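Long-range contacts in nucleoside phosphorylase, putative (Trypanosoma brucei, PDB 3BJE), which acts as a homodimeric uridine phosphorylase, splitting uridine with phosphate into uracil and ribose 1-phosphate, and carries a bound calcium ion: residues A[50-55]-A[90-94]; A[158-164]-A[311-315]; A[44-48]-A[342-347]; A[167-171]-A[245-249]. All coordinates share one frame; numbering follows the deposited sequence.

Interaction 1 of 4, residues A[50-55]-A[90-94]. With R1P (1-O-phosphono-alpha-D-ribofuranose), chain C.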
# COMPACT_ATOMS: atom_id res chain seq x y z
N GLY A 50 8.39 -6.72 4.61
CA GLY A 50 7.92 -5.73 3.65
C GLY A 50 8.84 -5.64 2.45
O GLY A 50 8.39 -5.55 1.30
N ASP A 51 10.13 -5.61 2.72
CA ASP A 51 11.16 -5.37 1.73
C ASP A 51 11.50 -6.67 0.99
O ASP A 51 11.92 -7.64 1.62
CB ASP A 51 12.40 -4.86 2.46
CG ASP A 51 13.54 -4.48 1.53
OD1 ASP A 51 13.46 -4.70 0.30
OD2 ASP A 51 14.56 -3.99 2.04
N PRO A 52 11.27 -6.71 -0.34
CA PRO A 52 11.65 -7.92 -1.08
C PRO A 52 13.10 -8.34 -0.89
O PRO A 52 13.40 -9.53 -0.94
CB PRO A 52 11.36 -7.56 -2.55
CG PRO A 52 11.14 -6.11 -2.58
CD PRO A 52 10.65 -5.71 -1.22
N GLY A 53 13.99 -7.38 -0.67
CA GLY A 53 15.40 -7.71 -0.41
C GLY A 53 15.62 -8.60 0.80
O GLY A 53 16.60 -9.36 0.85
N ARG A 54 14.72 -8.55 1.77
CA ARG A 54 14.90 -9.31 3.02
C ARG A 54 14.61 -10.81 2.84
O ARG A 54 14.94 -11.62 3.72
CB ARG A 54 14.02 -8.73 4.13
CG ARG A 54 14.44 -9.16 5.55
CD ARG A 54 13.69 -8.39 6.67
NE ARG A 54 13.75 -6.94 6.46
CZ ARG A 54 12.71 -6.11 6.51
NH1 ARG A 54 11.48 -6.52 6.81
NH2 ARG A 54 12.91 -4.82 6.26
N VAL A 55 13.99 -11.18 1.73
CA VAL A 55 13.61 -12.57 1.48
C VAL A 55 14.87 -13.44 1.39
O VAL A 55 14.93 -14.51 2.00
CB VAL A 55 12.76 -12.71 0.20
CG1 VAL A 55 12.65 -14.16 -0.24
CG2 VAL A 55 11.36 -12.11 0.41
N VAL A 90 8.96 -17.74 3.51
CA VAL A 90 9.13 -16.28 3.70
C VAL A 90 8.52 -15.62 2.47
O VAL A 90 8.76 -16.08 1.35
CB VAL A 90 10.61 -15.85 3.93
CG1 VAL A 90 11.54 -16.34 2.83
CG2 VAL A 90 10.71 -14.31 4.11
N ILE A 91 7.70 -14.59 2.70
CA ILE A 91 7.02 -13.83 1.66
C ILE A 91 7.26 -12.34 1.88
O ILE A 91 7.06 -11.84 3.01
CB ILE A 91 5.49 -14.06 1.69
CG1 ILE A 91 5.16 -15.52 1.42
CG2 ILE A 91 4.79 -13.15 0.68
CD1 ILE A 91 3.69 -15.88 1.58
N SER A 92 7.69 -11.64 0.83
CA SER A 92 7.66 -10.19 0.86
C SER A 92 6.31 -9.69 0.39
O SER A 92 5.79 -10.15 -0.62
CB SER A 92 8.78 -9.56 0.03
OG SER A 92 8.70 -9.88 -1.36
N THR A 93 5.78 -8.72 1.13
CA THR A 93 4.47 -8.18 0.84
C THR A 93 4.51 -6.83 0.16
O THR A 93 3.51 -6.38 -0.38
CB THR A 93 3.68 -8.03 2.14
OG1 THR A 93 4.34 -7.08 2.99
CG2 THR A 93 3.57 -9.37 2.89
N GLY A 94 5.67 -6.18 0.18
CA GLY A 94 5.74 -4.77 -0.15
C GLY A 94 5.11 -3.97 0.98
O GLY A 94 4.77 -4.51 2.02
C5 R1P C . 8.39 1.77 5.19
O5 R1P C . 9.75 2.19 5.07
C4 R1P C . 8.31 0.26 5.31
O4 R1P C . 9.18 -0.24 6.33
C1 R1P C . 8.44 -0.95 7.33
C2 R1P C . 7.02 -0.37 7.20
O2 R1P C . 5.95 -1.12 7.82
C3 R1P C . 6.91 -0.21 5.68
O3 R1P C . 6.65 -1.46 5.01
O1 R1P C . 8.53 -2.41 7.21
P R1P C . 9.47 -3.28 6.22
O1P R1P C . 8.88 -2.87 4.87
O2P R1P C . 9.16 -4.72 6.61
O3P R1P C . 10.89 -2.87 6.37

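Interaction 2 of 4, residues A[158-164]-A[311-315]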
# COMPACT_ATOMS: atom_id res chain seq x y z
N PRO A 158 16.84 2.41 20.38
CA PRO A 158 17.14 2.22 18.97
C PRO A 158 17.47 0.76 18.68
O PRO A 158 18.22 0.14 19.44
CB PRO A 158 18.38 3.09 18.74
CG PRO A 158 18.34 4.11 19.80
CD PRO A 158 17.71 3.44 20.98
N LEU A 159 16.90 0.22 17.62
CA LEU A 159 17.18 -1.15 17.17
C LEU A 159 16.68 -2.25 18.12
O LEU A 159 17.02 -3.41 17.93
CB LEU A 159 18.68 -1.33 16.87
CG LEU A 159 19.24 -0.36 15.82
CD1 LEU A 159 20.74 -0.54 15.68
CD2 LEU A 159 18.53 -0.56 14.47
N ALA A 160 15.87 -1.89 19.11
CA ALA A 160 15.11 -2.89 19.86
C ALA A 160 14.09 -3.56 18.94
O ALA A 160 13.71 -3.01 17.89
CB ALA A 160 14.39 -2.25 21.04
N LEU A 161 13.67 -4.76 19.34
CA LEU A 161 12.62 -5.50 18.64
C LEU A 161 11.31 -5.21 19.34
O LEU A 161 11.10 -5.59 20.48
CB LEU A 161 12.91 -7.00 18.62
CG LEU A 161 11.97 -7.86 17.75
CD1 LEU A 161 12.03 -7.46 16.26
CD2 LEU A 161 12.28 -9.36 17.93
N ALA A 162 10.42 -4.50 18.65
CA ALA A 162 9.13 -4.15 19.22
C ALA A 162 8.10 -5.21 18.80
O ALA A 162 7.76 -5.36 17.61
CB ALA A 162 8.70 -2.77 18.76
N VAL A 163 7.61 -5.95 19.80
CA VAL A 163 6.73 -7.08 19.59
C VAL A 163 5.30 -6.62 19.82
O VAL A 163 5.00 -6.01 20.84
CB VAL A 163 7.09 -8.21 20.59
CG1 VAL A 163 6.21 -9.44 20.37
CG2 VAL A 163 8.55 -8.56 20.46
N THR A 164 4.43 -6.90 18.85
CA THR A 164 3.04 -6.46 18.91
C THR A 164 2.21 -7.33 19.84
O THR A 164 2.27 -8.56 19.76
CB THR A 164 2.39 -6.56 17.51
OG1 THR A 164 3.09 -5.69 16.61
CG2 THR A 164 0.90 -6.17 17.55
N ALA A 311 3.48 -9.90 14.97
CA ALA A 311 4.47 -9.05 14.32
C ALA A 311 5.54 -8.64 15.31
O ALA A 311 5.29 -8.52 16.52
CB ALA A 311 3.79 -7.79 13.74
N ALA A 312 6.75 -8.44 14.80
CA ALA A 312 7.85 -7.91 15.59
C ALA A 312 8.67 -7.09 14.62
O ALA A 312 8.96 -7.55 13.53
CB ALA A 312 8.70 -9.03 16.19
N CYS A 313 9.03 -5.87 15.02
CA CYS A 313 9.71 -4.97 14.10
C CYS A 313 10.90 -4.30 14.76
O CYS A 313 10.79 -3.87 15.89
CB CYS A 313 8.75 -3.88 13.62
SG CYS A 313 7.28 -4.47 12.75
N VAL A 314 12.00 -4.21 14.02
CA VAL A 314 13.19 -3.54 14.50
C VAL A 314 12.98 -2.02 14.45
O VAL A 314 12.57 -1.48 13.43
CB VAL A 314 14.44 -3.95 13.64
CG1 VAL A 314 15.71 -3.22 14.09
CG2 VAL A 314 14.66 -5.47 13.68
N VAL A 315 13.30 -1.34 15.56
CA VAL A 315 13.10 0.11 15.65
C VAL A 315 14.23 0.81 14.91
O VAL A 315 15.36 0.85 15.39
CB VAL A 315 13.01 0.58 17.12
CG1 VAL A 315 12.87 2.12 17.23
CG2 VAL A 315 11.84 -0.10 17.81
O HOH W 1 3.32 -10.28 17.91

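Interaction 3 of 4, residues A[44-48]-A[342-347]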
# COMPACT_ATOMS: atom_id res chain seq x y z
N ASP A 44 2.52 -23.91 6.11
CA ASP A 44 1.56 -23.41 7.11
C ASP A 44 2.15 -22.30 7.97
O ASP A 44 1.41 -21.51 8.57
CB ASP A 44 1.10 -24.53 8.04
CG ASP A 44 0.25 -25.58 7.36
OD1 ASP A 44 -0.24 -25.34 6.24
OD2 ASP A 44 0.06 -26.65 7.96
N ARG A 45 3.48 -22.27 8.03
CA ARG A 45 4.20 -21.29 8.84
C ARG A 45 4.89 -20.30 7.91
O ARG A 45 5.70 -20.68 7.07
CB ARG A 45 5.23 -21.99 9.73
CG ARG A 45 4.63 -22.75 10.89
CD ARG A 45 5.71 -23.37 11.76
NE ARG A 45 5.17 -24.05 12.94
CZ ARG A 45 4.60 -25.25 12.93
NH1 ARG A 45 4.15 -25.77 14.06
NH2 ARG A 45 4.47 -25.94 11.79
N ILE A 46 4.56 -19.02 8.09
CA ILE A 46 4.95 -17.95 7.17
C ILE A 46 5.54 -16.75 7.89
O ILE A 46 5.01 -16.31 8.89
CB ILE A 46 3.71 -17.47 6.36
CG1 ILE A 46 3.10 -18.64 5.58
CG2 ILE A 46 4.07 -16.31 5.41
CD1 ILE A 46 1.71 -18.37 4.94
N ILE A 47 6.66 -16.25 7.37
CA ILE A 47 7.18 -14.96 7.78
C ILE A 47 6.88 -13.94 6.69
O ILE A 47 7.19 -14.20 5.54
CB ILE A 47 8.69 -14.99 7.99
CG1 ILE A 47 9.03 -15.97 9.10
CG2 ILE A 47 9.18 -13.59 8.38
CD1 ILE A 47 10.52 -16.14 9.31
N PHE A 48 6.27 -12.82 7.07
CA PHE A 48 6.07 -11.68 6.17
C PHE A 48 7.20 -10.68 6.39
O PHE A 48 7.56 -10.35 7.53
CB PHE A 48 4.77 -10.94 6.49
CG PHE A 48 3.51 -11.57 5.97
CD1 PHE A 48 3.49 -12.53 4.97
CD2 PHE A 48 2.31 -11.09 6.45
CE1 PHE A 48 2.27 -13.02 4.52
CE2 PHE A 48 1.11 -11.57 6.00
CZ PHE A 48 1.09 -12.54 5.04
N ILE A 342 12.84 -14.92 15.21
CA ILE A 342 11.52 -15.13 14.61
C ILE A 342 11.36 -16.53 14.01
O ILE A 342 10.28 -17.12 14.10
CB ILE A 342 11.17 -14.03 13.58
CG1 ILE A 342 11.06 -12.67 14.28
CG2 ILE A 342 9.86 -14.35 12.86
CD1 ILE A 342 9.98 -12.65 15.34
N LEU A 343 12.41 -17.07 13.40
CA LEU A 343 12.36 -18.45 12.90
C LEU A 343 12.14 -19.41 14.07
O LEU A 343 11.31 -20.33 13.99
CB LEU A 343 13.63 -18.80 12.12
CG LEU A 343 13.68 -18.22 10.70
CD1 LEU A 343 15.09 -18.27 10.09
CD2 LEU A 343 12.68 -18.92 9.77
N GLU A 344 12.87 -19.18 15.16
CA GLU A 344 12.70 -20.00 16.36
C GLU A 344 11.27 -19.91 16.88
O GLU A 344 10.67 -20.93 17.22
CB GLU A 344 13.67 -19.59 17.45
CG GLU A 344 15.13 -19.94 17.14
CD GLU A 344 15.45 -21.42 17.28
OE1 GLU A 344 14.83 -22.11 18.12
OE2 GLU A 344 16.35 -21.88 16.55
N ALA A 345 10.74 -18.70 16.94
CA ALA A 345 9.40 -18.50 17.49
C ALA A 345 8.36 -19.17 16.60
O ALA A 345 7.42 -19.78 17.09
CB ALA A 345 9.09 -16.99 17.65
N LEU A 346 8.58 -19.06 15.30
CA LEU A 346 7.64 -19.54 14.32
C LEU A 346 7.50 -21.07 14.37
O LEU A 346 6.39 -21.59 14.39
CB LEU A 346 8.09 -19.10 12.92
CG LEU A 346 7.12 -19.42 11.79
CD1 LEU A 346 5.76 -18.74 12.00
CD2 LEU A 346 7.70 -19.02 10.42
N VAL A 347 8.62 -21.78 14.42
CA VAL A 347 8.57 -23.25 14.45
C VAL A 347 8.18 -23.81 15.81
O VAL A 347 7.84 -24.98 15.92
CB VAL A 347 9.89 -23.90 13.98
CG1 VAL A 347 10.28 -23.40 12.60
CG2 VAL A 347 11.03 -23.69 14.99

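Interaction 4 of 4, residues A[167-171]-A[245-249]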
# COMPACT_ATOMS: atom_id res chain seq x y z
N ALA A 167 -3.04 -3.81 18.50
CA ALA A 167 -2.78 -2.98 17.34
C ALA A 167 -3.87 -1.92 17.20
O ALA A 167 -5.04 -2.18 17.46
CB ALA A 167 -2.76 -3.83 16.09
N ILE A 168 -3.46 -0.73 16.77
CA ILE A 168 -4.37 0.33 16.35
C ILE A 168 -4.27 0.47 14.84
O ILE A 168 -3.19 0.69 14.31
CB ILE A 168 -4.00 1.67 16.97
CG1 ILE A 168 -4.04 1.60 18.50
CG2 ILE A 168 -4.95 2.79 16.47
CD1 ILE A 168 -3.11 2.60 19.17
N GLY A 169 -5.41 0.30 14.16
CA GLY A 169 -5.51 0.55 12.73
C GLY A 169 -5.85 2.00 12.48
O GLY A 169 -6.98 2.41 12.66
N MET A 170 -4.84 2.78 12.10
CA MET A 170 -5.07 4.15 11.64
C MET A 170 -5.40 4.18 10.13
O MET A 170 -5.84 5.20 9.61
CB MET A 170 -3.87 5.03 11.94
CG MET A 170 -3.42 4.95 13.40
SD MET A 170 -2.10 6.10 13.84
CE MET A 170 -0.77 5.47 12.79
N ASP A 171 -5.08 3.09 9.46
CA ASP A 171 -5.48 2.83 8.10
C ASP A 171 -6.98 2.53 8.08
O ASP A 171 -7.63 2.51 9.14
CB ASP A 171 -4.72 1.62 7.60
CG ASP A 171 -5.05 0.38 8.41
OD1 ASP A 171 -4.66 0.29 9.61
OD2 ASP A 171 -5.77 -0.50 7.86
N ALA A 245 0.82 0.96 16.31
CA ALA A 245 -0.07 1.81 15.50
C ALA A 245 0.32 1.70 14.04
O ALA A 245 1.47 1.94 13.67
CB ALA A 245 0.03 3.26 15.97
N THR A 246 -0.64 1.32 13.21
CA THR A 246 -0.40 1.13 11.79
C THR A 246 -1.03 2.26 10.95
O THR A 246 -2.19 2.60 11.10
CB THR A 246 -0.95 -0.22 11.31
OG1 THR A 246 -0.31 -1.27 12.04
CG2 THR A 246 -0.76 -0.44 9.78
N ALA A 247 -0.21 2.77 10.03
CA ALA A 247 -0.51 3.94 9.24
C ALA A 247 -0.75 3.60 7.78
O ALA A 247 -0.25 2.58 7.26
CB ALA A 247 0.67 4.92 9.32
N SER A 248 -1.49 4.48 7.09
CA SER A 248 -1.79 4.36 5.65
C SER A 248 -0.86 5.22 4.78
O SER A 248 -1.21 5.67 3.69
CB SER A 248 -3.25 4.69 5.39
OG SER A 248 -3.62 5.96 5.92
N GLY A 249 0.36 5.41 5.31
CA GLY A 249 1.43 6.17 4.67
C GLY A 249 2.61 6.24 5.61
O GLY A 249 2.61 5.62 6.66

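Interaction 1 of 4, residues A[50-55]-A[90-94]
Val55 meets strand 86-92 with both methyls: its CG1 is trans to the backbone N (chi1 167°), and the two branches straddle successive inward-facing residues, CG1 lying 3.9 Å from Val90 CG1 and CG2 3.6 Å from Ser92 CB. The Ser92 side chain, with OG between its own N and carbonyl carbon (chi1 62°), fills the angle between Val55 and Pro52, and Ser92 CB approaches Pro52 CA to 3.5 Å. The hydroxyl itself does not bond across this contact; Arg77 N and Glu75 O hold it. At the loop end a single weak bond joins the backbones, Gly94 N to Gly50 O at 3.0 Å, bent at the hydrogen.

Between these points the 50-55 turn builds part of the phosphate pocket. Gly50 N donates to O2P of the bound ribose 1-phosphate, and with no side chain at Gly50, phosphate O1P comes within 3.3 Å of Gly50 CA. Arg54, bent at chi3, sets its guanidinium edge-on and in plane with the phosphorus: NH1 reaches O2P at 2.9 Å and NH2 reaches O3P at 2.8 Å, both nearly straight. Asp51 OD1 caps the incoming turn by accepting from Gly53 N at 2.9 Å, from above the carboxylate plane.

Arg74 and His34 of the second subunit also bond the phosphoribose, and that Arg74 packs on Asp51 and Pro52. The turn links strand 45-49 to helix 54-59, whose first turn lies against the end of strand 86-92, with strand 76-83 alongside.

Interaction 2 of 4, residues A[158-164]-A[311-315]
Leu159 N and Ala160 O, in the loop leading into strand 161-169, both bond Val315: Leu159 N gives to Val315 O at 2.8 Å, while Val315 N meets Ala160 O almost head-on. With Leu159 at positive phi (68°), the two residues form a G1-type beta bulge opposite Val315. The antiparallel ladder with strand 308-318 is regular from Leu161 to Thr164. Ala162 and Cys313 form the hydrogen-bonded pair, with both bonds at 2.9 Å, and Thr164 N points to Ala311 O in a nearly straight bond of 3.0 Å. One water bridges the end of the ladder, accepting from Ala311 N and donating to Thr164 O.

CA-H...O contacts accompany these bonds, from Ala312 CA to Ala162 O at 3.3 Å and from Val314 CA to Ala160 O.

Apolar contacts are concentrated on the face carrying Leu161, Val163, Ala312 and Val314. With CG trans to the backbone N (chi1 -172°), Leu161 bends back over the neighbouring strand, so that CD1 reaches Ala312 CB at 3.7 Å. Leu159 CD2 packs on Val314 CG1 at 3.9 Å. Helix 329-348 covers this face through Leu331, Met335 and Cys338. On the other face Ala162 CB and Val315 CG2 are neighbours, and Cys313 touches Glu292 of the ribose 1-phosphate pocket.

This pairing, helix-covered on one face and bordering the nucleoside site on the other, belongs to the alpha/beta fold of the nucleoside phosphorylase superfamily.

Interaction 3 of 4, residues A[44-48]-A[342-347]
Ile47 and Leu346 form the close-packed part of this contact, where helix 329-348 lies over strand 45-49. Leu346 CD2 rests 3.6 Å from Ile47 CG1, the two side chains crossing at a slant, while the far end of the isoleucine finds other partners: its CD1 reaches Leu343 CD2, also at 3.6 Å, and Ile342 CG2 at 4.0 Å. Ile47 is extended, with CG1 trans to the carbonyl carbon (chi1 -61°) and CD1 continuing outward (chi2 175°), which carries its terminal methyl against both Ile342 and Leu343 on one turn of the helix. Val88 and Ile144, from the strands on either side of 45-49, also touch Leu346, so this leucine is seated on three strands.

Toward the C-terminal end of the helix the contact passes to the partly exposed Arg45 and Val347. The Arg45 CB still packs on Leu346 CG at 3.8 Å, and its straight chain then runs alongside the last turn of the helix. There NE approaches Leu346 O at 3.1 Å, near the guanidinium plane, but the bond is weak because the N-H points well off the acceptor. Two conformers and a crystal contact leave the arginine end doubtful; in the conformer described, NH1 makes a weak, long ion pair with the terminal carboxylate of Ala349.

The chemistry implies attachment mainly by aliphatic burial, with a positive charge near the helix C terminus, where it would probably be favoured by the helix dipole.

Interaction 4 of 4, residues A[167-171]-A[245-249]
This contact is a parallel strand pairing in the central beta-structure of the phosphorylase fold, at the point where strands 161-169 and 239-246 end and their chains continue as loops beside the active site and the dimer interface. Thr246 takes the central place. Its N donates to Ile168 O at 2.8 Å in an almost linear bond (175° at the hydrogen), and its O receives Met170 N, also at 2.8 Å, with a weak second donor in Asp171 N. The carbonyl is therefore approached by two successive amides as the chain turns away from the strand.

Met170 wraps the same carbonyl with its side chain: CB lies 3.1 Å from Thr246 O, and the bend at chi3 (-64°) brings CE back over the Thr246 peptide, between the methyls of Ala245 and Ala247, 4.0 Å from Ala245 CB and 3.8 Å from Ala247 CB. Met270 and Leu274 of helix 270-276 close over this side. On the other face, Asp171 and Thr246 approach each other at a slant, but their polar ends are engaged by other residues: Thr246 OG1 bonds Glu292, a member of the ribose 1-phosphate pocket, and Ser296 N, whereas the Asp171 carboxylate bonds Tyr207, Ser296 and Thr173 N. Thr246 is therefore probably a second-shell residue that helps to position Glu292.

Across the dimer interface, Asn172 ND2 of the second subunit donates to Met170 O, and its OD1 accepts from Ser248 OG. Within the subunit the two loops also meet through carbon atoms, Ser248 CB lying 4.0 Å from Asp171 CA.

From the N terminus, strand 45-49 opens interaction 3, which closes only at the C-terminal helix 329-348 and so encloses the other three contacts. Immediately after that strand, interaction 1 makes a short closure to strand 86-92, a neighbour of 45-49 in the sheet; Ile91 N and Ile47 O probably join the two contacts directly. Interaction 2 starts later, leaving 158-164 and returning at 311-315, and encloses interaction 4, which uses the far end of the same strand 161-169. Interactions 1 and 2 follow in series, and none cross. Ala312 packs on Ile342, connecting interactions 2 and 3, while interactions 1 and 4 both reach the second subunit.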